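Local atomic coordinates of mandelate racemase/muconate lactonizing protein (Alicyclobacillus acidocaldarius LAA1, PDB entry 3QLD), a protein that belongs to the enolase superfamily, in which an N-terminal capping domain is joined to a C-terminal barrel of the TIM type. Residues 54-59 against 104-109; 170-175 against 199-204; 224-229 against 246-251; 242-247 against 264-269. All coordinates share one frame; numbering follows the deposited sequence.

Contact 1 of 4, residues 54-59 against 104-109; sequences PTYTEE and NRMSVA. With SO4 (sulfate ion), chain C; SO4 (sulfate ion), chain D.
A helix N terminus gripped by a carboxylate lies at the heart of this contact inside the N-terminal domain: Glu59, from the loop ahead of helix 61-80, meets the first turn of helix 105-123. Its chain runs extended beyond CG (chi2 -180°), which carries both oxygens up to the backbone N-H groups of that turn. Met106 N donates to Glu59 OE2 over 2.7 Å in a nearly straight bond (167°), and Ser107 N reaches Glu59 OE1 at 3.2 Å. Each oxygen offers its syn lone pair, so the two bonds together hold the carboxylate against rotation. Neighbouring Glu58 works through water: its OE2 accepts from two waters, which in turn accept from Asn104 N and Arg105 N.

Met106, present as selenomethionine, extends past this group toward the loop. Its CE meets Thr57 OG1 tip to tip at 3.3 Å and lies oblique to the Tyr56 ring, 3.8 Å from CE2. The Tyr56 hydroxyl is hydrogen-bonded to Asp246 of the barrel domain. Arg105, whose side chain leads away from the loop, donates from NE and NH2 to one sulfate, and its NH1 is bonded to Leu274 O. Asn104 sits at the N-cap but makes no capping bond, its ND2 being hydrogen-bonded to Arg102 O. The backbone N-H groups and the helix dipole would together stabilise negative charge on the buried Glu59, consistent with an ionised carboxylate.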
loop_
_atom_site.group_PDB
_atom_site.type_symbol
_atom_site.label_atom_id
_atom_site.label_comp_id
_atom_site.label_asym_id
_atom_site.label_seq_id
_atom_site.Cartn_x
_atom_site.Cartn_y
_atom_site.Cartn_z
ATOM N N PRO A 54 10.743 0.679 -4.553
ATOM C CA PRO A 54 9.594 0.004 -4.020
ATOM C C PRO A 54 9.570 -1.481 -4.320
ATOM O O PRO A 54 8.582 -1.987 -4.831
ATOM C CB PRO A 54 8.404 0.761 -4.656
ATOM C CG PRO A 54 8.905 0.977 -6.094
ATOM C CD PRO A 54 10.445 1.318 -5.853
ATOM N N THR A 55 10.652 -2.155 -3.954
ATOM C CA THR A 55 10.833 -3.596 -4.267
ATOM C C THR A 55 10.666 -4.493 -3.044
ATOM O O THR A 55 10.459 -5.711 -3.160
ATOM C CB THR A 55 12.196 -3.892 -4.845
ATOM O OG1 THR A 55 13.189 -3.438 -3.942
ATOM C CG2 THR A 55 12.387 -3.269 -6.249
ATOM N N TYR A 56 10.716 -3.919 -1.862
ATOM C CA TYR A 56 10.349 -4.666 -0.656
ATOM C C TYR A 56 8.953 -4.340 -0.137
ATOM O O TYR A 56 8.138 -5.243 0.104
ATOM C CB TYR A 56 11.443 -4.419 0.382
ATOM C CG TYR A 56 11.106 -4.685 1.844
ATOM C CD1 TYR A 56 10.921 -5.991 2.352
ATOM C CD2 TYR A 56 11.036 -3.649 2.737
ATOM C CE1 TYR A 56 10.638 -6.236 3.722
ATOM C CE2 TYR A 56 10.723 -3.885 4.117
ATOM C CZ TYR A 56 10.550 -5.186 4.595
ATOM O OH TYR A 56 10.301 -5.375 5.958
ATOM N N THR A 57 8.624 -3.051 0.008
ATOM C CA THR A 57 7.241 -2.662 0.120
ATOM C C THR A 57 6.931 -1.529 -0.887
ATOM O O THR A 57 7.781 -1.174 -1.670
ATOM C CB THR A 57 6.819 -2.193 1.521
ATOM O OG1 THR A 57 7.462 -0.949 1.801
ATOM C CG2 THR A 57 7.216 -3.248 2.633
ATOM N N GLU A 58 5.727 -0.975 -0.793
ATOM C CA GLU A 58 5.227 -0.019 -1.810
ATOM C C GLU A 58 5.805 1.379 -1.573
ATOM O O GLU A 58 5.763 2.211 -2.476
ATOM C CB GLU A 58 3.699 0.016 -1.839
ATOM C CG GLU A 58 3.028 0.678 -0.591
ATOM C CD GLU A 58 3.066 -0.185 0.686
ATOM O OE1 GLU A 58 3.372 -1.419 0.630
ATOM O OE2 GLU A 58 2.753 0.392 1.751
ATOM N N GLU A 59 6.362 1.613 -0.378
ATOM C CA GLU A 59 6.990 2.935 -0.052
ATOM C C GLU A 59 8.445 3.002 -0.529
ATOM O O GLU A 59 9.176 2.016 -0.503
ATOM C CB GLU A 59 6.823 3.232 1.491
ATOM C CG GLU A 59 5.312 3.354 1.935
ATOM C CD GLU A 59 5.265 3.647 3.439
ATOM O OE1 GLU A 59 5.438 4.835 3.766
ATOM O OE2 GLU A 59 5.188 2.702 4.236
ATOM N N ASN A 104 0.919 3.919 3.998
ATOM C CA ASN A 104 2.064 4.871 4.233
ATOM C C ASN A 104 2.658 4.676 5.610
ATOM O O ASN A 104 3.020 5.640 6.313
ATOM C CB ASN A 104 1.586 6.310 4.053
ATOM C CG ASN A 104 1.303 6.613 2.556
ATOM O OD1 ASN A 104 2.256 6.850 1.786
ATOM N ND2 ASN A 104 0.030 6.590 2.161
ATOM N N ARG A 105 2.725 3.410 6.026
ATOM C CA ARG A 105 3.080 3.160 7.426
ATOM C C ARG A 105 4.510 3.528 7.796
ATOM O O ARG A 105 4.743 3.897 8.954
ATOM C CB ARG A 105 2.774 1.729 7.812
ATOM C CG ARG A 105 1.273 1.575 7.986
ATOM C CD ARG A 105 0.953 0.116 8.433
ATOM N NE ARG A 105 -0.500 -0.088 8.611
ATOM C CZ ARG A 105 -1.115 -0.206 9.796
ATOM N NH1 ARG A 105 -0.424 -0.218 10.954
ATOM N NH2 ARG A 105 -2.439 -0.360 9.822
HETATM N N MSE A 106 5.458 3.442 6.852
HETATM C CA MSE A 106 6.827 3.843 7.183
HETATM C C MSE A 106 6.969 5.365 7.379
HETATM O O MSE A 106 7.766 5.822 8.237
HETATM C CB MSE A 106 7.832 3.313 6.147
HETATM C CG MSE A 106 7.916 1.775 6.129
HETATM SE SE MSE A 106 8.849 1.252 4.513
HETATM C CE MSE A 106 8.899 -0.669 4.768
ATOM N N SER A 107 6.208 6.133 6.598
ATOM C CA SER A 107 6.140 7.614 6.753
ATOM C C SER A 107 5.422 7.984 8.057
ATOM O O SER A 107 5.930 8.821 8.852
ATOM C CB SER A 107 5.443 8.262 5.533
ATOM O OG SER A 107 6.407 8.251 4.530
ATOM N N VAL A 108 4.311 7.307 8.322
ATOM C CA VAL A 108 3.567 7.525 9.550
ATOM C C VAL A 108 4.469 7.219 10.748
ATOM O O VAL A 108 4.521 7.997 11.725
ATOM C CB VAL A 108 2.262 6.655 9.572
ATOM C CG1 VAL A 108 1.707 6.545 10.992
ATOM C CG2 VAL A 108 1.164 7.310 8.683
ATOM N N ALA A 109 5.165 6.100 10.670
ATOM C CA ALA A 109 6.040 5.638 11.749
ATOM C C ALA A 109 7.141 6.664 12.037
ATOM O O ALA A 109 7.605 6.813 13.210
ATOM C CB ALA A 109 6.703 4.380 11.317
HETATM S S SO4 C . -3.627 -1.740 12.387
HETATM O O1 SO4 C . -3.899 -0.544 11.593
HETATM O O2 SO4 C . -2.185 -1.917 12.522
HETATM O O3 SO4 C . -4.139 -1.587 13.746
HETATM O O4 SO4 C . -4.283 -2.866 11.717
HETATM S S SO4 D . -4.346 0.964 6.295
HETATM O O1 SO4 D . -4.332 0.405 4.939
HETATM O O2 SO4 D . -4.737 2.370 6.299
HETATM O O3 SO4 D . -5.342 0.257 7.091
HETATM O O4 SO4 D . -3.029 0.813 6.921
HETATM O O HOH W 1 2.324 0.865 4.465
HETATM O O HOH W 2 1.706 3.067 1.380
#

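Contact 2 of 4, residues 170-175 against 199-204; sequences LKIAPG and GSYRPE
Tyr201 and Ser200 meet the chain leaving strand 167-171 without a single direct hydrogen bond between the two segments, which touch through van der Waals and CH-pi contacts. The tight part surrounds the phenol. Pro174 CG sits over one face of the Tyr201 ring in a CH-pi contact, 3.9 Å from the centroid and 19° off the ring normal. Ile172 approaches at about a right angle to the tyrosine side chain, its CD1 3.5 Å from Tyr201 OH. That hydroxyl lies 3.2 Å from Ala173 C and is hydrogen-bonded to Asp177, while Val208 and Leu209 of helix 206-211 also pack on the tyrosine.

Ser200 packs against Ala173 and Pro174. With chi1 at 72°, OG is tucked between backbone N and carbonyl carbon and comes 3.4 Å from Pro174 CD; it is hydrogen-bonded to Ala197 O. Pro174 covers the ring yet stands at the exposed margin. Arg202, also exposed, does not touch the other segment but folds back on its own loop, where NH1 donates to both Gly199 O and Tyr201 O, each at 2.9 Å. Here two loops that follow neighbouring parallel strands, 167-171 and 192-196, pack together at the C-terminal end of the strands, as in a TIM-type barrel.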
loop_
_atom_site.group_PDB
_atom_site.type_symbol
_atom_site.label_atom_id
_atom_site.label_comp_id
_atom_site.label_asym_id
_atom_site.label_seq_id
_atom_site.Cartn_x
_atom_site.Cartn_y
_atom_site.Cartn_z
ATOM N N LEU A 170 20.356 -18.245 6.169
ATOM C CA LEU A 170 20.790 -18.575 4.874
ATOM C C LEU A 170 19.754 -18.209 3.797
ATOM O O LEU A 170 18.586 -18.607 3.891
ATOM C CB LEU A 170 20.951 -20.084 4.790
ATOM C CG LEU A 170 21.832 -20.719 5.871
ATOM C CD1 LEU A 170 22.108 -22.110 5.330
ATOM C CD2 LEU A 170 23.146 -19.902 5.925
ATOM N N LYS A 171 20.210 -17.536 2.730
ATOM C CA LYS A 171 19.336 -17.308 1.569
ATOM C C LYS A 171 19.183 -18.600 0.825
ATOM O O LYS A 171 20.161 -19.310 0.603
ATOM C CB LYS A 171 19.925 -16.210 0.664
ATOM C CG LYS A 171 19.947 -14.873 1.347
ATOM C CD LYS A 171 18.552 -14.198 1.329
ATOM C CE LYS A 171 18.548 -12.927 2.203
ATOM N NZ LYS A 171 17.669 -11.860 1.623
ATOM N N ILE A 172 17.938 -18.972 0.516
ATOM C CA ILE A 172 17.665 -20.181 -0.179
ATOM C C ILE A 172 16.671 -19.970 -1.353
ATOM O O ILE A 172 15.943 -18.958 -1.378
ATOM C CB ILE A 172 17.089 -21.277 0.757
ATOM C CG1 ILE A 172 15.738 -20.831 1.352
ATOM C CG2 ILE A 172 18.178 -21.664 1.804
ATOM C CD1 ILE A 172 14.913 -22.045 1.898
ATOM N N ALA A 173 16.743 -20.876 -2.330
ATOM C CA ALA A 173 15.842 -20.896 -3.470
ATOM C C ALA A 173 15.758 -22.294 -3.989
ATOM O O ALA A 173 16.583 -23.138 -3.629
ATOM C CB ALA A 173 16.297 -19.895 -4.577
ATOM N N PRO A 174 14.739 -22.583 -4.810
ATOM C CA PRO A 174 14.569 -23.942 -5.301
ATOM C C PRO A 174 15.842 -24.403 -6.020
ATOM O O PRO A 174 16.344 -23.677 -6.856
ATOM C CB PRO A 174 13.401 -23.803 -6.276
ATOM C CG PRO A 174 12.616 -22.582 -5.727
ATOM C CD PRO A 174 13.692 -21.663 -5.312
ATOM N N GLY A 175 16.383 -25.562 -5.636
ATOM C CA GLY A 175 17.571 -26.109 -6.293
ATOM C C GLY A 175 18.834 -25.757 -5.555
ATOM O O GLY A 175 19.906 -26.337 -5.832
ATOM N N GLY A 199 10.426 -15.262 -1.275
ATOM C CA GLY A 199 9.327 -15.536 -2.233
ATOM C C GLY A 199 9.616 -16.370 -3.471
ATOM O O GLY A 199 8.848 -16.351 -4.453
ATOM N N SER A 200 10.658 -17.183 -3.402
ATOM C CA SER A 200 11.178 -17.869 -4.514
ATOM C C SER A 200 10.483 -19.209 -4.742
ATOM O O SER A 200 10.686 -19.828 -5.769
ATOM C CB SER A 200 12.716 -17.990 -4.333
ATOM O OG SER A 200 13.092 -18.923 -3.315
ATOM N N TYR A 201 9.692 -19.694 -3.753
ATOM C CA TYR A 201 8.952 -20.959 -3.903
ATOM C C TYR A 201 7.486 -20.722 -4.372
ATOM O O TYR A 201 6.903 -19.616 -4.235
ATOM C CB TYR A 201 8.956 -21.797 -2.611
ATOM C CG TYR A 201 10.366 -22.217 -2.237
ATOM C CD1 TYR A 201 10.850 -23.504 -2.564
ATOM C CD2 TYR A 201 11.221 -21.312 -1.661
ATOM C CE1 TYR A 201 12.191 -23.919 -2.205
ATOM C CE2 TYR A 201 12.586 -21.687 -1.310
ATOM C CZ TYR A 201 13.052 -22.972 -1.621
ATOM O OH TYR A 201 14.363 -23.251 -1.289
ATOM N N ARG A 202 6.908 -21.800 -4.876
ATOM C CA ARG A 202 5.529 -21.849 -5.339
ATOM C C ARG A 202 4.858 -23.044 -4.677
ATOM O O ARG A 202 5.536 -23.940 -4.159
ATOM C CB ARG A 202 5.532 -22.042 -6.863
ATOM C CG ARG A 202 6.139 -20.849 -7.639
ATOM C CD ARG A 202 5.399 -19.521 -7.390
ATOM N NE ARG A 202 6.068 -18.445 -8.123
ATOM C CZ ARG A 202 7.126 -17.762 -7.712
ATOM N NH1 ARG A 202 7.672 -17.977 -6.505
ATOM N NH2 ARG A 202 7.639 -16.838 -8.516
ATOM N N PRO A 203 3.512 -23.105 -4.697
ATOM C CA PRO A 203 2.889 -24.240 -4.036
ATOM C C PRO A 203 3.343 -25.645 -4.472
ATOM O O PRO A 203 3.390 -26.565 -3.609
ATOM C CB PRO A 203 1.414 -24.006 -4.290
ATOM C CG PRO A 203 1.319 -22.501 -4.296
ATOM C CD PRO A 203 2.512 -22.114 -5.131
ATOM N N GLU A 204 3.723 -25.811 -5.751
ATOM C CA GLU A 204 4.250 -27.082 -6.278
ATOM C C GLU A 204 5.587 -27.546 -5.645
ATOM O O GLU A 204 5.954 -28.693 -5.740
ATOM C CB GLU A 204 4.436 -27.033 -7.801
ATOM C CG GLU A 204 3.156 -26.879 -8.535
ATOM C CD GLU A 204 2.833 -25.425 -8.864
ATOM O OE1 GLU A 204 3.159 -24.504 -8.049
ATOM O OE2 GLU A 204 2.210 -25.233 -9.942
#

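Contact 3 of 4, residues 224-229 against 246-251; sequences LPEDDW and DESVRS
Charge comes first in this contact, where Glu226 and Arg250 reach toward each other from opposite directions. Glu226 OE1 forms a salt bridge with Arg250 NH1 at 2.8 Å, although the hydrogen bond within it is weak (121°), the oxygen approaching the guanidinium obliquely; the carboxylate and guanidinium planes are 44° apart. The other oxygen has a partner across the dimer: Glu226 OE2 makes a salt bridge with Arg102 of the second subunit. Glu226 therefore lies between two arginines from different chains. Glu247 brings a like charge, its OE1 4.2 Å from Glu226 OE2 with the two carboxylates almost perpendicular; the nearby arginines probably offset that repulsion.

Van der Waals contacts make up the second group. The extended Glu226 chain lies against the opposite loop, with CG 3.4 Å from Ser248 OG, a hydroxyl whose hydrogen bond is to Gln222. Glu247 crosses it at about a right angle and sets its CG 3.4 Å from Glu226 OE2. From the start of helix 229-238, Trp229 brings CH2 to 3.6 Å from Ser248 O, while the indole also makes a cation-pi contact with Arg253 of the second subunit.

Backbone turns shape both partners. An inverse gamma turn is centred on Glu226, and a type I beta turn runs from Asp246 to Val249, closed by Val249 N to Asp246 O at 3.1 Å. Asp228 and Ser251 then act as N-caps of helices 229-238 and 252-261. Paired loops of this kind, each leading from a strand's C-terminal end into the next helix, are typical of the beta-alpha-barrel fold.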
loop_
_atom_site.group_PDB
_atom_site.type_symbol
_atom_site.label_atom_id
_atom_site.label_comp_id
_atom_site.label_asym_id
_atom_site.label_seq_id
_atom_site.Cartn_x
_atom_site.Cartn_y
_atom_site.Cartn_z
ATOM N N LEU A 224 6.648 -18.058 -0.067
ATOM C CA LEU A 224 5.790 -17.892 -1.258
ATOM C C LEU A 224 5.689 -16.394 -1.624
ATOM O O LEU A 224 6.006 -15.520 -0.819
ATOM C CB LEU A 224 4.378 -18.475 -1.011
ATOM C CG LEU A 224 4.289 -19.999 -0.672
ATOM C CD1 LEU A 224 2.831 -20.446 -0.425
ATOM C CD2 LEU A 224 5.023 -20.883 -1.738
ATOM N N PRO A 225 5.256 -16.117 -2.868
ATOM C CA PRO A 225 4.951 -14.729 -3.192
ATOM C C PRO A 225 3.819 -14.228 -2.345
ATOM O O PRO A 225 3.086 -15.027 -1.756
ATOM C CB PRO A 225 4.442 -14.821 -4.625
ATOM C CG PRO A 225 4.949 -16.090 -5.171
ATOM C CD PRO A 225 4.917 -17.023 -3.986
ATOM N N GLU A 226 3.625 -12.910 -2.324
ATOM C CA GLU A 226 2.447 -12.321 -1.668
ATOM C C GLU A 226 1.199 -12.542 -2.569
ATOM O O GLU A 226 0.410 -11.611 -2.780
ATOM C CB GLU A 226 2.688 -10.823 -1.298
ATOM C CG GLU A 226 3.922 -10.532 -0.398
ATOM C CD GLU A 226 4.376 -9.022 -0.346
ATOM O OE1 GLU A 226 3.679 -8.196 0.305
ATOM O OE2 GLU A 226 5.441 -8.657 -0.935
ATOM N N ASP A 227 1.009 -13.784 -3.074
ATOM C CA ASP A 227 -0.074 -14.176 -4.048
ATOM C C ASP A 227 -1.394 -14.736 -3.522
ATOM O O ASP A 227 -2.449 -14.507 -4.151
ATOM C CB ASP A 227 0.431 -15.219 -5.072
ATOM C CG ASP A 227 1.137 -14.578 -6.266
ATOM O OD1 ASP A 227 1.014 -13.345 -6.431
ATOM O OD2 ASP A 227 1.814 -15.321 -7.029
ATOM N N ASP A 228 -1.358 -15.475 -2.409
ATOM C CA ASP A 228 -2.567 -16.124 -1.917
ATOM C C ASP A 228 -2.385 -16.741 -0.509
ATOM O O ASP A 228 -1.433 -17.469 -0.172
ATOM C CB ASP A 228 -3.248 -16.912 -3.099
ATOM C CG ASP A 228 -4.003 -18.190 -2.722
ATOM O OD1 ASP A 228 -4.615 -18.743 -3.682
ATOM O OD2 ASP A 228 -4.039 -18.644 -1.557
ATOM N N TRP A 229 -3.260 -16.240 0.337
ATOM C CA TRP A 229 -3.261 -16.509 1.728
ATOM C C TRP A 229 -3.548 -17.980 1.990
ATOM O O TRP A 229 -3.005 -18.576 2.931
ATOM C CB TRP A 229 -4.338 -15.652 2.371
ATOM C CG TRP A 229 -3.936 -14.243 2.643
ATOM C CD1 TRP A 229 -4.426 -13.107 2.037
ATOM C CD2 TRP A 229 -2.941 -13.802 3.577
ATOM N NE1 TRP A 229 -3.806 -11.983 2.567
ATOM C CE2 TRP A 229 -2.897 -12.381 3.511
ATOM C CE3 TRP A 229 -2.089 -14.473 4.480
ATOM C CZ2 TRP A 229 -2.032 -11.617 4.310
ATOM C CZ3 TRP A 229 -1.250 -13.703 5.311
ATOM C CH2 TRP A 229 -1.219 -12.297 5.205
ATOM N N ASP A 246 7.620 -11.375 6.882
ATOM C CA ASP A 246 8.186 -10.020 7.062
ATOM C C ASP A 246 7.172 -9.130 6.287
ATOM O O ASP A 246 6.217 -8.671 6.905
ATOM C CB ASP A 246 9.636 -10.007 6.543
ATOM C CG ASP A 246 10.263 -8.630 6.418
ATOM O OD1 ASP A 246 9.685 -7.638 6.838
ATOM O OD2 ASP A 246 11.370 -8.571 5.864
ATOM N N GLU A 247 7.365 -8.966 4.991
ATOM C CA GLU A 247 6.623 -7.920 4.215
ATOM C C GLU A 247 5.166 -8.302 3.981
ATOM O O GLU A 247 4.298 -7.434 3.796
ATOM C CB GLU A 247 7.393 -7.467 2.934
ATOM C CG GLU A 247 7.421 -8.505 1.834
ATOM C CD GLU A 247 8.668 -9.413 1.928
ATOM O OE1 GLU A 247 8.981 -9.998 0.883
ATOM O OE2 GLU A 247 9.341 -9.519 3.011
ATOM N N SER A 248 4.874 -9.600 4.112
ATOM C CA SER A 248 3.480 -10.058 4.040
ATOM C C SER A 248 2.608 -9.621 5.170
ATOM O O SER A 248 1.403 -9.860 5.099
ATOM C CB SER A 248 3.406 -11.589 3.940
ATOM O OG SER A 248 3.885 -12.035 2.692
ATOM N N VAL A 249 3.210 -9.101 6.245
ATOM C CA VAL A 249 2.478 -8.588 7.358
ATOM C C VAL A 249 2.837 -7.089 7.621
ATOM O O VAL A 249 3.833 -6.764 8.280
ATOM C CB VAL A 249 2.751 -9.391 8.607
ATOM C CG1 VAL A 249 2.135 -8.645 9.803
ATOM C CG2 VAL A 249 2.100 -10.875 8.466
ATOM N N ARG A 250 1.965 -6.213 7.151
ATOM C CA ARG A 250 2.190 -4.758 7.205
ATOM C C ARG A 250 1.362 -4.061 8.267
ATOM O O ARG A 250 1.479 -2.848 8.405
ATOM C CB ARG A 250 1.795 -4.090 5.864
ATOM C CG ARG A 250 2.188 -4.770 4.571
ATOM C CD ARG A 250 3.656 -4.460 4.224
ATOM N NE ARG A 250 4.103 -4.570 2.810
ATOM C CZ ARG A 250 3.659 -5.378 1.819
ATOM N NH1 ARG A 250 2.642 -6.240 1.974
ATOM N NH2 ARG A 250 4.272 -5.320 0.619
ATOM N N SER A 251 0.460 -4.770 8.930
ATOM C CA SER A 251 -0.470 -4.166 9.878
ATOM C C SER A 251 -0.855 -5.201 10.893
ATOM O O SER A 251 -0.713 -6.400 10.643
ATOM C CB SER A 251 -1.758 -3.717 9.190
ATOM O OG SER A 251 -2.574 -4.830 8.796
#

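Contact 4 of 4, residues 242-247 against 264-269; sequences PVCLDE and ARVLNV
Cys244 and Val266 face the same way from adjacent parallel strands of the TIM-type barrel, joined by the beta-alpha-beta crossover through helix 252-261. Their side chains lie on one face of the sheet, SG 3.7 Å from Val266 CG1, and Trp295 of the next strand packs against both. Holding SG anti to the backbone N (chi1 -179°) also brings the sulfur close to Asn268 CB. Val266 turns its other branch the opposite way along the strand, so that CG2 touches Pro242 CB at 3.8 Å.

Leu245 and Leu267 point to the other face, toward the helices. Leu245 CG rests 3.7 Å from Ala264 CB, and Thr258 of helix 252-261 covers both residues. Leu267 sends CD1 toward Leu245 O instead of toward the leucine side chain.

At the C-terminal end Asp246 and Asn268 lie side by side and point the same way, their carboxylate and amide planes stacked 25° apart. Their polar ends are bonded elsewhere: Asp246 to the Tyr56 hydroxyl, Lys270 and Arg273, Asn268 ND2 to Glu221.

The axes of strands 243-245 and 266-269 are inclined by 28°, and backbone bonds tie Leu245 N to Val266 O and Asn268 N to Leu245 O. At the start of the pair Val243 O accepts twice, from Val266 N at 3.1 Å and from Arg265 N at 3.0 Å.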
loop_
_atom_site.group_PDB
_atom_site.type_symbol
_atom_site.label_atom_id
_atom_site.label_comp_id
_atom_site.label_asym_id
_atom_site.label_seq_id
_atom_site.Cartn_x
_atom_site.Cartn_y
_atom_site.Cartn_z
ATOM N N PRO A 242 8.489 -23.588 11.474
ATOM C CA PRO A 242 7.676 -22.391 11.450
ATOM C C PRO A 242 7.960 -21.582 10.170
ATOM O O PRO A 242 9.122 -21.482 9.716
ATOM C CB PRO A 242 8.217 -21.600 12.649
ATOM C CG PRO A 242 8.731 -22.663 13.585
ATOM C CD PRO A 242 9.432 -23.553 12.632
ATOM N N VAL A 243 6.877 -21.017 9.608
ATOM C CA VAL A 243 7.050 -19.985 8.575
ATOM C C VAL A 243 7.146 -18.642 9.276
ATOM O O VAL A 243 6.428 -18.391 10.218
ATOM C CB VAL A 243 5.829 -19.974 7.590
ATOM C CG1 VAL A 243 5.899 -18.736 6.678
ATOM C CG2 VAL A 243 5.857 -21.274 6.798
ATOM N N CYS A 244 8.027 -17.763 8.770
ATOM C CA CYS A 244 8.168 -16.395 9.256
ATOM C C CYS A 244 7.714 -15.440 8.147
ATOM O O CYS A 244 8.063 -15.650 6.999
ATOM C CB CYS A 244 9.635 -16.110 9.493
ATOM S SG CYS A 244 9.910 -14.431 10.115
ATOM N N LEU A 245 6.908 -14.438 8.500
ATOM C CA LEU A 245 6.542 -13.442 7.516
ATOM C C LEU A 245 7.197 -12.115 7.907
ATOM O O LEU A 245 7.272 -11.766 9.097
ATOM C CB LEU A 245 5.014 -13.276 7.416
ATOM C CG LEU A 245 4.294 -14.568 7.008
ATOM C CD1 LEU A 245 2.745 -14.258 6.976
ATOM C CD2 LEU A 245 4.748 -15.097 5.688
ATOM N N ASP A 246 7.620 -11.375 6.882
ATOM C CA ASP A 246 8.186 -10.020 7.062
ATOM C C ASP A 246 7.172 -9.130 6.287
ATOM O O ASP A 246 6.217 -8.671 6.905
ATOM C CB ASP A 246 9.636 -10.007 6.543
ATOM C CG ASP A 246 10.263 -8.630 6.418
ATOM O OD1 ASP A 246 9.685 -7.638 6.838
ATOM O OD2 ASP A 246 11.370 -8.571 5.864
ATOM N N GLU A 247 7.365 -8.966 4.991
ATOM C CA GLU A 247 6.623 -7.920 4.215
ATOM C C GLU A 247 5.166 -8.302 3.981
ATOM O O GLU A 247 4.298 -7.434 3.796
ATOM C CB GLU A 247 7.393 -7.467 2.934
ATOM C CG GLU A 247 7.421 -8.505 1.834
ATOM C CD GLU A 247 8.668 -9.413 1.928
ATOM O OE1 GLU A 247 8.981 -9.998 0.883
ATOM O OE2 GLU A 247 9.341 -9.519 3.011
ATOM N N ALA A 264 1.329 -18.627 9.444
ATOM C CA ALA A 264 2.728 -18.510 9.900
ATOM C C ALA A 264 2.805 -18.587 11.412
ATOM O O ALA A 264 1.810 -18.360 12.132
ATOM C CB ALA A 264 3.413 -17.203 9.402
ATOM N N ARG A 265 4.014 -18.821 11.882
ATOM C CA ARG A 265 4.234 -18.960 13.321
ATOM C C ARG A 265 5.274 -18.001 13.900
ATOM O O ARG A 265 5.442 -17.988 15.121
ATOM C CB ARG A 265 4.577 -20.431 13.700
ATOM C CG ARG A 265 3.459 -21.367 13.370
ATOM C CD ARG A 265 3.579 -22.687 14.120
ATOM N NE ARG A 265 4.531 -23.637 13.550
ATOM C CZ ARG A 265 4.168 -24.569 12.669
ATOM N NH1 ARG A 265 5.052 -25.438 12.186
ATOM N NH2 ARG A 265 2.895 -24.612 12.279
ATOM N N VAL A 266 5.990 -17.251 13.051
ATOM C CA VAL A 266 7.010 -16.305 13.479
ATOM C C VAL A 266 6.860 -14.983 12.730
ATOM O O VAL A 266 6.578 -15.015 11.526
ATOM C CB VAL A 266 8.423 -16.891 13.222
ATOM C CG1 VAL A 266 9.552 -15.875 13.500
ATOM C CG2 VAL A 266 8.635 -18.100 14.129
ATOM N N LEU A 267 7.011 -13.864 13.457
ATOM C CA LEU A 267 6.887 -12.521 12.864
ATOM C C LEU A 267 8.234 -11.831 12.902
ATOM O O LEU A 267 8.856 -11.750 13.987
ATOM C CB LEU A 267 5.804 -11.713 13.612
ATOM C CG LEU A 267 5.571 -10.250 13.142
ATOM C CD1 LEU A 267 4.992 -10.245 11.706
ATOM C CD2 LEU A 267 4.595 -9.549 14.098
ATOM N N ASN A 268 8.681 -11.381 11.723
ATOM C CA ASN A 268 9.777 -10.394 11.589
ATOM C C ASN A 268 9.179 -9.022 11.824
ATOM O O ASN A 268 8.357 -8.526 11.026
ATOM C CB ASN A 268 10.483 -10.533 10.232
ATOM C CG ASN A 268 11.601 -9.525 10.009
ATOM O OD1 ASN A 268 11.646 -8.489 10.667
ATOM N ND2 ASN A 268 12.454 -9.800 9.056
ATOM N N VAL A 269 9.539 -8.450 12.970
ATOM C CA VAL A 269 9.023 -7.128 13.368
ATOM C C VAL A 269 9.973 -6.034 12.882
ATOM O O VAL A 269 11.173 -6.101 13.148
ATOM C CB VAL A 269 8.910 -7.019 14.892
ATOM C CG1 VAL A 269 8.637 -5.508 15.359
ATOM C CG2 VAL A 269 7.761 -7.962 15.367
#

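From the N terminus, contact 1 closes first, spanning helix 61-80 to join the loop before it to the start of helix 105-123. Contact 2 follows in series within the barrel, closing a beta-alpha-beta segment through helix 178-187. Contact 3, next in series, bridges helix 229-238, and contact 4 opens on the stretch where contact 3 ends, sharing Asp246 and Glu247 before spanning helix 252-261; none nests within another. Loop packing at Leu224 and Pro225 links contact 2 to contact 3. Though far away in sequence, contact 1 touches contacts 3 and 4, joining the N-terminal domain to the barrel, and contacts 1 and 3 also meet the second subunit.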